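Side-chain contacts in NANS (YJHS), A 9-O-acetyl N-acetylneuraminic acid esterase (Escherichia coli O157:H7 EDL933, PDB 3PT5), which probably removes the 9-O-acetyl group from 9-O-acetyl-N-acetylneuraminic acid, a step needed for growth on this host sialic acid: residues V104-H109 / G320-R325; R112-F117 / A329-W334; T238-K243 / G277-P282. All coordinates share one frame; numbering follows the deposited sequence.

How the interactions relate
Interactions 1 and 2 are successive meetings of helix 107-114 and the long helix 315-335, centres about 12 Å apart. Lys113 of interaction 2 links them: its NZ makes a salt bridge with Asp324 OD1 (2.6 Å) and lies 3.0 Å from Ser323 OG, a probable hydrogen bond, both partners in interaction 1. Interaction 3 joins the start of helix 240-245 to the loop between strand 265-268 and helix 315-335, its centre about 15 Å from that of interaction 1, which it touches where Leu278 CD1 meets Ile321 CG2 at 3.7 Å. Interactions 2 and 3 stay about 11 Å apart at their nearest atoms. Interaction 1 also reaches Asn31, in a Gly-Gln-Ser-Asn sequence consistent with the SGNH-hydrolase nucleophile motif.

Interaction 1 of 3, residues V104-H109 / G320-R325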
loop_
_atom_site.group_PDB
_atom_site.type_symbol
_atom_site.label_atom_id
_atom_site.label_comp_id
_atom_site.label_asym_id
_atom_site.label_seq_id
_atom_site.Cartn_x
_atom_site.Cartn_y
_atom_site.Cartn_z
ATOM N N VAL A 104 7.772 -7.404 -3.189
ATOM C CA VAL A 104 6.733 -6.992 -4.136
ATOM C C VAL A 104 5.501 -6.477 -3.398
ATOM O O VAL A 104 5.023 -7.133 -2.476
ATOM C CB VAL A 104 6.326 -8.176 -5.022
ATOM C CG1 VAL A 104 5.189 -7.827 -5.968
ATOM C CG2 VAL A 104 7.553 -8.639 -5.847
ATOM N N GLY A 105 4.999 -5.319 -3.830
ATOM C CA GLY A 105 3.763 -4.711 -3.318
ATOM C C GLY A 105 2.745 -4.568 -4.434
ATOM O O GLY A 105 3.137 -4.446 -5.600
ATOM N N GLN A 106 1.460 -4.502 -4.074
ATOM C CA GLN A 106 0.362 -4.461 -5.039
ATOM C C GLN A 106 0.055 -3.100 -5.644
ATOM O O GLN A 106 -0.816 -3.034 -6.503
ATOM C CB GLN A 106 -0.949 -4.989 -4.419
ATOM C CG GLN A 106 -1.479 -4.164 -3.216
ATOM C CD GLN A 106 -0.980 -4.693 -1.865
ATOM O OE1 GLN A 106 0.068 -5.345 -1.801
ATOM N NE2 GLN A 106 -1.725 -4.420 -0.790
ATOM N N ALA A 107 0.694 -2.001 -5.200
ATOM C CA ALA A 107 0.282 -0.664 -5.705
ATOM C C ALA A 107 0.424 -0.627 -7.240
ATOM O O ALA A 107 -0.446 -0.106 -7.955
ATOM C CB ALA A 107 1.121 0.432 -5.078
ATOM N N LEU A 108 1.520 -1.208 -7.748
ATOM C CA LEU A 108 1.760 -1.201 -9.192
ATOM C C LEU A 108 0.635 -1.911 -9.958
ATOM O O LEU A 108 0.209 -1.451 -11.016
ATOM C CB LEU A 108 3.110 -1.846 -9.526
ATOM C CG LEU A 108 3.426 -2.056 -11.016
ATOM C CD1 LEU A 108 3.448 -0.695 -11.750
ATOM C CD2 LEU A 108 4.780 -2.748 -11.160
ATOM N N HIS A 109 0.171 -3.028 -9.413
ATOM C CA HIS A 109 -0.824 -3.877 -10.065
ATOM C C HIS A 109 -2.209 -3.294 -10.007
ATOM O O HIS A 109 -2.972 -3.436 -10.963
ATOM C CB HIS A 109 -0.758 -5.251 -9.431
ATOM C CG HIS A 109 0.636 -5.752 -9.359
ATOM N ND1 HIS A 109 1.399 -5.646 -8.216
ATOM C CD2 HIS A 109 1.467 -6.221 -10.327
ATOM C CE1 HIS A 109 2.618 -6.096 -8.466
ATOM N NE2 HIS A 109 2.685 -6.451 -9.734
ATOM N N GLY A 320 -2.362 -10.686 -8.205
ATOM C CA GLY A 320 -3.631 -11.278 -8.603
ATOM C C GLY A 320 -4.828 -10.755 -7.824
ATOM O O GLY A 320 -5.271 -9.629 -8.015
ATOM N N ILE A 321 -5.356 -11.595 -6.944
ATOM C CA ILE A 321 -6.648 -11.318 -6.328
ATOM C C ILE A 321 -6.641 -10.028 -5.518
ATOM O O ILE A 321 -7.648 -9.335 -5.469
ATOM C CB ILE A 321 -7.115 -12.522 -5.439
ATOM C CG1 ILE A 321 -8.551 -12.323 -4.922
ATOM C CG2 ILE A 321 -6.158 -12.749 -4.254
ATOM C CD1 ILE A 321 -9.643 -12.231 -6.017
ATOM N N ILE A 322 -5.516 -9.690 -4.875
ATOM C CA ILE A 322 -5.557 -8.480 -4.008
ATOM C C ILE A 322 -5.761 -7.226 -4.859
ATOM O O ILE A 322 -6.636 -6.398 -4.594
ATOM C CB ILE A 322 -4.284 -8.346 -3.147
ATOM C CG1 ILE A 322 -4.212 -9.508 -2.151
ATOM C CG2 ILE A 322 -4.177 -6.947 -2.499
ATOM C CD1 ILE A 322 -2.915 -9.612 -1.453
ATOM N N SER A 323 -4.970 -7.083 -5.916
ATOM C CA SER A 323 -5.141 -5.939 -6.788
ATOM C C SER A 323 -6.430 -6.032 -7.585
ATOM O O SER A 323 -7.046 -5.006 -7.811
ATOM C CB SER A 323 -3.919 -5.732 -7.684
ATOM O OG SER A 323 -3.567 -6.959 -8.285
ATOM N N ASP A 324 -6.878 -7.251 -7.924
ATOM C CA ASP A 324 -8.195 -7.417 -8.567
ATOM C C ASP A 324 -9.286 -6.816 -7.711
ATOM O O ASP A 324 -10.131 -6.086 -8.212
ATOM C CB ASP A 324 -8.531 -8.895 -8.784
ATOM C CG ASP A 324 -7.785 -9.512 -9.938
ATOM O OD1 ASP A 324 -7.208 -8.789 -10.766
ATOM O OD2 ASP A 324 -7.794 -10.778 -10.018
ATOM N N ARG A 325 -9.265 -7.123 -6.410
ATOM C CA ARG A 325 -10.415 -6.782 -5.559
ATOM C C ARG A 325 -10.433 -5.280 -5.277
ATOM O O ARG A 325 -11.511 -4.654 -5.232
ATOM C CB ARG A 325 -10.393 -7.619 -4.275
ATOM C CG ARG A 325 -10.749 -9.068 -4.493
ATOM C CD ARG A 325 -12.253 -9.220 -4.867
ATOM N NE ARG A 325 -13.107 -9.313 -3.676
ATOM C CZ ARG A 325 -14.440 -9.160 -3.639
ATOM N NH1 ARG A 325 -15.129 -8.814 -4.714
ATOM N NH2 ARG A 325 -15.081 -9.313 -2.483
#
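Gln106 CG is wedged between its own backbone N and carbonyl carbon (chi1 62°), and a sharp bend at chi2 (-92°) turns the amide across the flank of Ile322. Ile322 answers with its branch methyl CG2, which stands anti to the backbone N and lies 3.9 Å from Gln106 NE2 and equally near Gln106 CG. The methyl thus touches the chain of the glutamine as well as its amide, while the polar atoms are satisfied by others: Gln106 OE1 bonds to Arg318, and NE2 to the backbone O of Asn31. In this SGNH-hydrolase fold, 104-109 leads from a loop into helix 107-114, and 320-325 lies within helix 315-335, which has a wider pi-type turn at 320-322. The backbones come nearest at the next pair, with His109 CA 5.8 Å from Ser323 CA. Here small groups meet: Ser323 CB lies 3.6 Å from His109 CB, and Ser323 OG 3.5 Å from the same carbon. The imidazole leads away from 320-325, past Arg319, and its NE2 bonds to OD1 of Asp46. Ser323 OG, buried, is held by the carbonyl of Arg318.

Interaction 2 of 3, residues R112-F117 / A329-W334; sequences RKLLPF and AILQFW
Leu331 lays its forked end against one face of the Phe117 ring, the two side chains crossing at about a right angle. Methyl CD1 is the one over the ring: Leu331 CD1 stands 4.0 Å from the centroid of the Phe117 ring and 16° off the ring normal, a CH-pi contact offset toward the rim, near CE2, where Phe117 CE2 is 3.9 Å from Leu331 CD1. The second methyl covers the root of the same ring, Leu331 CD2 lying 3.9 Å from Phe117 CG, so that the fork covers one face from CG to near CE2. Phe117 is presented for this by the 3-10 turn at 115-117, in which Phe117 N donates to Leu114 O at 2.9 Å; the carbonyl oxygens of Lys113 and Leu114 sit at the ring edge, in its plane.

Leu114 reaches across through a single methyl. Its CG is anti to the carbonyl carbon (chi1 -71°), a setting that carries CD2 over to helix 315-335, where Leu114 CD2 meets Ile330 CG2 at 3.9 Å. Those two side chains are again nearly perpendicular. Against Leu331, by contrast, Leu114 runs antiparallel, the two sliding past each other with Leu114 CD2 4.1 Å from Leu331 CD2. No hydrogen bond crosses, and burial falls off from Leu114 and Ile330 toward the exposed Phe117.

Around this apolar seam, Val327, earlier on helix 315-335, also touches Leu114, and Arg335 of that helix touches Phe117. On the inner side Ile330 packs on Phe234 of strand 233-236, while Trp334 NE1 bonds to the carbonyl of Leu184 in strand 182-189, placing helix 315-335 against the central sheet.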
loop_
_atom_site.group_PDB
_atom_site.type_symbol
_atom_site.label_atom_id
_atom_site.label_comp_id
_atom_site.label_asym_id
_atom_site.label_seq_id
_atom_site.Cartn_x
_atom_site.Cartn_y
_atom_site.Cartn_z
ATOM N N ARG A 112 -1.888 -0.629 -12.738
ATOM C CA ARG A 112 -1.915 -1.199 -14.081
ATOM C C ARG A 112 -3.325 -1.642 -14.432
ATOM O O ARG A 112 -3.770 -1.438 -15.551
ATOM C CB ARG A 112 -0.919 -2.356 -14.240
ATOM C CG ARG A 112 -1.050 -3.079 -15.591
ATOM C CD ARG A 112 -0.076 -4.250 -15.691
ATOM N NE ARG A 112 1.085 -3.862 -16.486
ATOM C CZ ARG A 112 2.154 -3.233 -16.013
ATOM N NH1 ARG A 112 2.247 -2.936 -14.719
ATOM N NH2 ARG A 112 3.135 -2.912 -16.848
ATOM N N LYS A 113 -4.047 -2.192 -13.455
ATOM C CA LYS A 113 -5.403 -2.685 -13.739
ATOM C C LYS A 113 -6.446 -1.568 -13.886
ATOM O O LYS A 113 -7.479 -1.770 -14.527
ATOM C CB LYS A 113 -5.828 -3.751 -12.720
ATOM C CG LYS A 113 -5.026 -5.042 -12.880
ATOM C CD LYS A 113 -5.267 -6.019 -11.707
ATOM C CE LYS A 113 -4.339 -7.248 -11.824
ATOM N NZ LYS A 113 -4.667 -8.202 -10.743
ATOM N N LEU A 114 -6.164 -0.397 -13.311
ATOM C CA LEU A 114 -7.018 0.803 -13.470
ATOM C C LEU A 114 -6.767 1.571 -14.785
ATOM O O LEU A 114 -7.676 2.202 -15.332
ATOM C CB LEU A 114 -6.777 1.764 -12.323
ATOM C CG LEU A 114 -7.258 1.437 -10.917
ATOM C CD1 LEU A 114 -6.668 2.476 -9.933
ATOM C CD2 LEU A 114 -8.813 1.464 -10.870
ATOM N N LEU A 115 -5.533 1.515 -15.285
ATOM C CA LEU A 115 -5.129 2.363 -16.399
ATOM C C LEU A 115 -6.035 2.218 -17.620
ATOM O O LEU A 115 -6.328 3.222 -18.263
ATOM C CB LEU A 115 -3.655 2.093 -16.770
ATOM C CG LEU A 115 -2.959 3.054 -17.731
ATOM C CD1 LEU A 115 -2.679 4.410 -17.116
ATOM C CD2 LEU A 115 -1.690 2.363 -18.169
ATOM N N PRO A 116 -6.514 0.986 -17.934
ATOM C CA PRO A 116 -7.295 0.926 -19.184
ATOM C C PRO A 116 -8.596 1.693 -19.118
ATOM O O PRO A 116 -9.210 1.959 -20.157
ATOM C CB PRO A 116 -7.594 -0.567 -19.336
ATOM C CG PRO A 116 -6.597 -1.261 -18.515
ATOM C CD PRO A 116 -6.260 -0.366 -17.389
ATOM N N PHE A 117 -9.009 2.077 -17.915
ATOM C CA PHE A 117 -10.304 2.710 -17.712
ATOM C C PHE A 117 -10.310 4.239 -17.680
ATOM O O PHE A 117 -11.367 4.880 -17.543
ATOM C CB PHE A 117 -10.905 2.133 -16.435
ATOM C CG PHE A 117 -11.233 0.686 -16.550
ATOM C CD1 PHE A 117 -12.416 0.271 -17.163
ATOM C CD2 PHE A 117 -10.356 -0.268 -16.072
ATOM C CE1 PHE A 117 -12.715 -1.081 -17.267
ATOM C CE2 PHE A 117 -10.646 -1.594 -16.160
ATOM C CZ PHE A 117 -11.832 -2.014 -16.762
ATOM N N ALA A 329 -13.437 -2.675 -6.490
ATOM C CA ALA A 329 -14.064 -1.748 -5.545
ATOM C C ALA A 329 -13.965 -0.282 -5.947
ATOM O O ALA A 329 -14.917 0.503 -5.759
ATOM C CB ALA A 329 -13.535 -1.981 -4.124
ATOM N N ILE A 330 -12.812 0.096 -6.486
ATOM C CA ILE A 330 -12.597 1.471 -6.889
ATOM C C ILE A 330 -13.476 1.831 -8.112
ATOM O O ILE A 330 -14.142 2.852 -8.116
ATOM C CB ILE A 330 -11.103 1.681 -7.216
ATOM C CG1 ILE A 330 -10.257 1.581 -5.940
ATOM C CG2 ILE A 330 -10.906 3.018 -7.941
ATOM C CD1 ILE A 330 -8.737 1.384 -6.282
ATOM N N LEU A 331 -13.523 0.935 -9.089
ATOM C CA LEU A 331 -14.354 1.143 -10.284
ATOM C C LEU A 331 -15.824 1.212 -9.923
ATOM O O LEU A 331 -16.544 2.101 -10.388
ATOM C CB LEU A 331 -14.116 0.050 -11.334
ATOM C CG LEU A 331 -12.722 -0.037 -11.976
ATOM C CD1 LEU A 331 -12.644 -1.306 -12.831
ATOM C CD2 LEU A 331 -12.383 1.200 -12.818
ATOM N N GLN A 332 -16.266 0.292 -9.074
ATOM C CA GLN A 332 -17.646 0.286 -8.608
ATOM C C GLN A 332 -18.004 1.584 -7.897
ATOM O O GLN A 332 -19.048 2.179 -8.176
ATOM C CB GLN A 332 -17.915 -0.896 -7.704
ATOM C CG GLN A 332 -19.383 -0.982 -7.332
ATOM C CD GLN A 332 -19.713 -2.205 -6.534
ATOM O OE1 GLN A 332 -20.686 -2.219 -5.783
ATOM N NE2 GLN A 332 -18.926 -3.257 -6.703
ATOM N N PHE A 333 -17.152 2.040 -6.980
ATOM C CA PHE A 333 -17.463 3.243 -6.230
ATOM C C PHE A 333 -17.672 4.418 -7.176
ATOM O O PHE A 333 -18.662 5.152 -7.087
ATOM C CB PHE A 333 -16.360 3.598 -5.242
ATOM C CG PHE A 333 -16.646 4.839 -4.482
ATOM C CD1 PHE A 333 -17.406 4.779 -3.304
ATOM C CD2 PHE A 333 -16.208 6.075 -4.937
ATOM C CE1 PHE A 333 -17.712 5.934 -2.612
ATOM C CE2 PHE A 333 -16.526 7.244 -4.243
ATOM C CZ PHE A 333 -17.275 7.162 -3.078
ATOM N N TRP A 334 -16.732 4.581 -8.092
ATOM C CA TRP A 334 -16.746 5.734 -8.980
ATOM C C TRP A 334 -17.840 5.682 -10.040
ATOM O O TRP A 334 -18.285 6.731 -10.504
ATOM C CB TRP A 334 -15.340 6.008 -9.511
ATOM C CG TRP A 334 -14.514 6.592 -8.388
ATOM C CD1 TRP A 334 -13.468 6.004 -7.743
ATOM C CD2 TRP A 334 -14.735 7.859 -7.736
ATOM N NE1 TRP A 334 -12.995 6.847 -6.730
ATOM C CE2 TRP A 334 -13.772 7.979 -6.699
ATOM C CE3 TRP A 334 -15.669 8.902 -7.919
ATOM C CZ2 TRP A 334 -13.693 9.118 -5.869
ATOM C CZ3 TRP A 334 -15.604 10.018 -7.095
ATOM C CH2 TRP A 334 -14.598 10.129 -6.086
#

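Interaction 3 of 3, residues T238-K243 / G277-P282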
loop_
_atom_site.group_PDB
_atom_site.type_symbol
_atom_site.label_atom_id
_atom_site.label_comp_id
_atom_site.label_asym_id
_atom_site.label_seq_id
_atom_site.Cartn_x
_atom_site.Cartn_y
_atom_site.Cartn_z
ATOM N N THR A 238 -6.984 -8.773 5.999
ATOM C CA THR A 238 -5.650 -9.252 6.357
ATOM C C THR A 238 -5.570 -10.761 6.083
ATOM O O THR A 238 -6.526 -11.348 5.551
ATOM C CB THR A 238 -5.307 -8.898 7.816
ATOM O OG1 THR A 238 -3.935 -9.244 8.089
ATOM C CG2 THR A 238 -6.225 -9.582 8.789
ATOM N N THR A 239 -4.417 -11.372 6.386
ATOM C CA THR A 239 -4.210 -12.794 6.088
ATOM C C THR A 239 -4.861 -13.716 7.106
ATOM O O THR A 239 -5.223 -13.290 8.209
ATOM C CB THR A 239 -2.720 -13.187 6.030
ATOM O OG1 THR A 239 -2.219 -13.356 7.364
ATOM C CG2 THR A 239 -1.921 -12.143 5.294
ATOM N N TRP A 240 -4.910 -14.993 6.751
ATOM C CA TRP A 240 -5.554 -15.981 7.594
ATOM C C TRP A 240 -4.870 -16.119 8.932
ATOM O O TRP A 240 -5.522 -16.455 9.916
ATOM C CB TRP A 240 -5.596 -17.340 6.896
ATOM C CG TRP A 240 -4.272 -17.981 6.563
ATOM C CD1 TRP A 240 -3.639 -17.969 5.334
ATOM C CD2 TRP A 240 -3.471 -18.809 7.418
ATOM N NE1 TRP A 240 -2.476 -18.723 5.395
ATOM C CE2 TRP A 240 -2.358 -19.249 6.654
ATOM C CE3 TRP A 240 -3.581 -19.223 8.762
ATOM C CZ2 TRP A 240 -1.351 -20.060 7.199
ATOM C CZ3 TRP A 240 -2.570 -20.035 9.298
ATOM C CH2 TRP A 240 -1.473 -20.433 8.515
ATOM N N TYR A 241 -3.561 -15.858 8.965
ATOM C CA TYR A 241 -2.796 -15.924 10.235
ATOM C C TYR A 241 -3.427 -15.011 11.301
ATOM O O TYR A 241 -3.693 -15.434 12.471
ATOM C CB TYR A 241 -1.317 -15.549 10.010
ATOM C CG TYR A 241 -0.635 -15.311 11.346
ATOM C CD1 TYR A 241 -0.233 -16.388 12.133
ATOM C CD2 TYR A 241 -0.470 -14.028 11.845
ATOM C CE1 TYR A 241 0.355 -16.192 13.379
ATOM C CE2 TYR A 241 0.111 -13.809 13.102
ATOM C CZ TYR A 241 0.508 -14.906 13.855
ATOM O OH TYR A 241 1.074 -14.718 15.079
ATOM N N TRP A 242 -3.666 -13.759 10.912
ATOM C CA TRP A 242 -4.144 -12.732 11.840
ATOM C C TRP A 242 -5.598 -12.996 12.258
ATOM O O TRP A 242 -5.953 -12.916 13.430
ATOM C CB TRP A 242 -4.013 -11.371 11.149
ATOM C CG TRP A 242 -2.585 -10.999 10.904
ATOM C CD1 TRP A 242 -1.899 -11.061 9.700
ATOM C CD2 TRP A 242 -1.631 -10.582 11.886
ATOM N NE1 TRP A 242 -0.611 -10.646 9.875
ATOM C CE2 TRP A 242 -0.397 -10.358 11.200
ATOM C CE3 TRP A 242 -1.697 -10.353 13.270
ATOM C CZ2 TRP A 242 0.761 -9.913 11.854
ATOM C CZ3 TRP A 242 -0.533 -9.905 13.933
ATOM C CH2 TRP A 242 0.684 -9.696 13.213
ATOM N N LYS A 243 -6.418 -13.354 11.285
ATOM C CA LYS A 243 -7.809 -13.732 11.558
ATOM C C LYS A 243 -7.956 -14.934 12.468
ATOM O O LYS A 243 -8.856 -14.953 13.314
ATOM C CB LYS A 243 -8.527 -14.072 10.274
ATOM C CG LYS A 243 -8.627 -12.979 9.285
ATOM C CD LYS A 243 -9.355 -13.555 8.152
ATOM C CE LYS A 243 -9.624 -12.564 7.067
ATOM N NZ LYS A 243 -10.957 -12.879 6.467
ATOM N N GLY A 277 -4.145 -19.931 2.483
ATOM C CA GLY A 277 -3.632 -19.546 1.180
ATOM C C GLY A 277 -3.290 -18.066 1.109
ATOM O O GLY A 277 -3.655 -17.271 1.995
ATOM N N LEU A 278 -2.537 -17.732 0.062
ATOM C CA LEU A 278 -2.231 -16.354 -0.376
ATOM C C LEU A 278 -1.076 -15.668 0.335
ATOM O O LEU A 278 -0.863 -14.460 0.152
ATOM C CB LEU A 278 -3.457 -15.424 -0.355
ATOM C CG LEU A 278 -4.679 -15.829 -1.188
ATOM C CD1 LEU A 278 -5.686 -14.697 -1.181
ATOM C CD2 LEU A 278 -4.255 -16.169 -2.625
ATOM N N THR A 279 -0.387 -16.404 1.189
ATOM C CA THR A 279 0.658 -15.777 1.982
ATOM C C THR A 279 2.062 -16.209 1.561
ATOM O O THR A 279 2.228 -17.107 0.720
ATOM C CB THR A 279 0.534 -16.105 3.497
ATOM O OG1 THR A 279 0.912 -17.484 3.740
ATOM C CG2 THR A 279 -0.897 -15.823 3.985
ATOM N N ASN A 280 3.057 -15.606 2.210
ATOM C CA ASN A 280 4.445 -16.038 2.069
ATOM C C ASN A 280 4.764 -17.402 2.688
ATOM O O ASN A 280 5.910 -17.871 2.575
ATOM C CB ASN A 280 5.406 -15.003 2.657
ATOM C CG ASN A 280 5.512 -13.748 1.824
ATOM O OD1 ASN A 280 5.462 -13.795 0.585
ATOM N ND2 ASN A 280 5.734 -12.612 2.504
ATOM N N ALA A 281 3.805 -18.073 3.328
ATOM C CA ALA A 281 4.063 -19.448 3.784
ATOM C C ALA A 281 4.536 -20.249 2.551
ATOM O O ALA A 281 3.894 -20.195 1.519
ATOM C CB ALA A 281 2.810 -20.065 4.335
ATOM N N PRO A 282 5.701 -20.941 2.649
ATOM C CA PRO A 282 6.255 -21.539 1.420
ATOM C C PRO A 282 5.277 -22.398 0.629
ATOM O O PRO A 282 5.252 -22.340 -0.617
ATOM C CB PRO A 282 7.404 -22.379 1.962
ATOM C CG PRO A 282 7.938 -21.507 3.071
ATOM C CD PRO A 282 6.689 -20.942 3.738
HETATM O O HOH W 1 -4.560 -15.185 3.821
#
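Thr279 provides the apolar part of this contact through its methyl, which touches both Thr239 and the five-membered ring of Trp240. Thr279 CG2 is 3.8 Å from Thr239 CB and 3.6 Å from Trp240 NE1, and in both pairs the side chains cross at about a right angle. The indole gets there because Trp240 CG lies between its backbone N and carbonyl carbon (chi1 62°), folding the ring toward the loop between strand 265-268 and helix 315-335. Its edge also faces the backbone of Gly277, whose O lies near the ring plane, 3.4 Å from Trp240 CD1.

One water links the two segments: it accepts from Trp240 N at 3.0 Å and donates to Gly277 O at 2.9 Å, joining the first turn of helix 240-245 to that loop.

Each threonine hydroxyl organises its own segment. Thr239 is the N-cap of the helix, its OG1 accepting a weak bond from Tyr241 N and bonding to Ser310 O. Thr279 OG1 accepts from Ala281 N at 3.0 Å, which makes an ST turn.

Glu284, just beyond 277-282, bonds through OE1 to both Trp240 NE1 and Thr279 OG1. The hydroxyl and the indole N-H are satisfied by a common carboxylate rather than by each other, and the two segments share no direct hydrogen bond; the loop's Glu284 and one water supply the polar links, and the Thr279 methyl the apolar one.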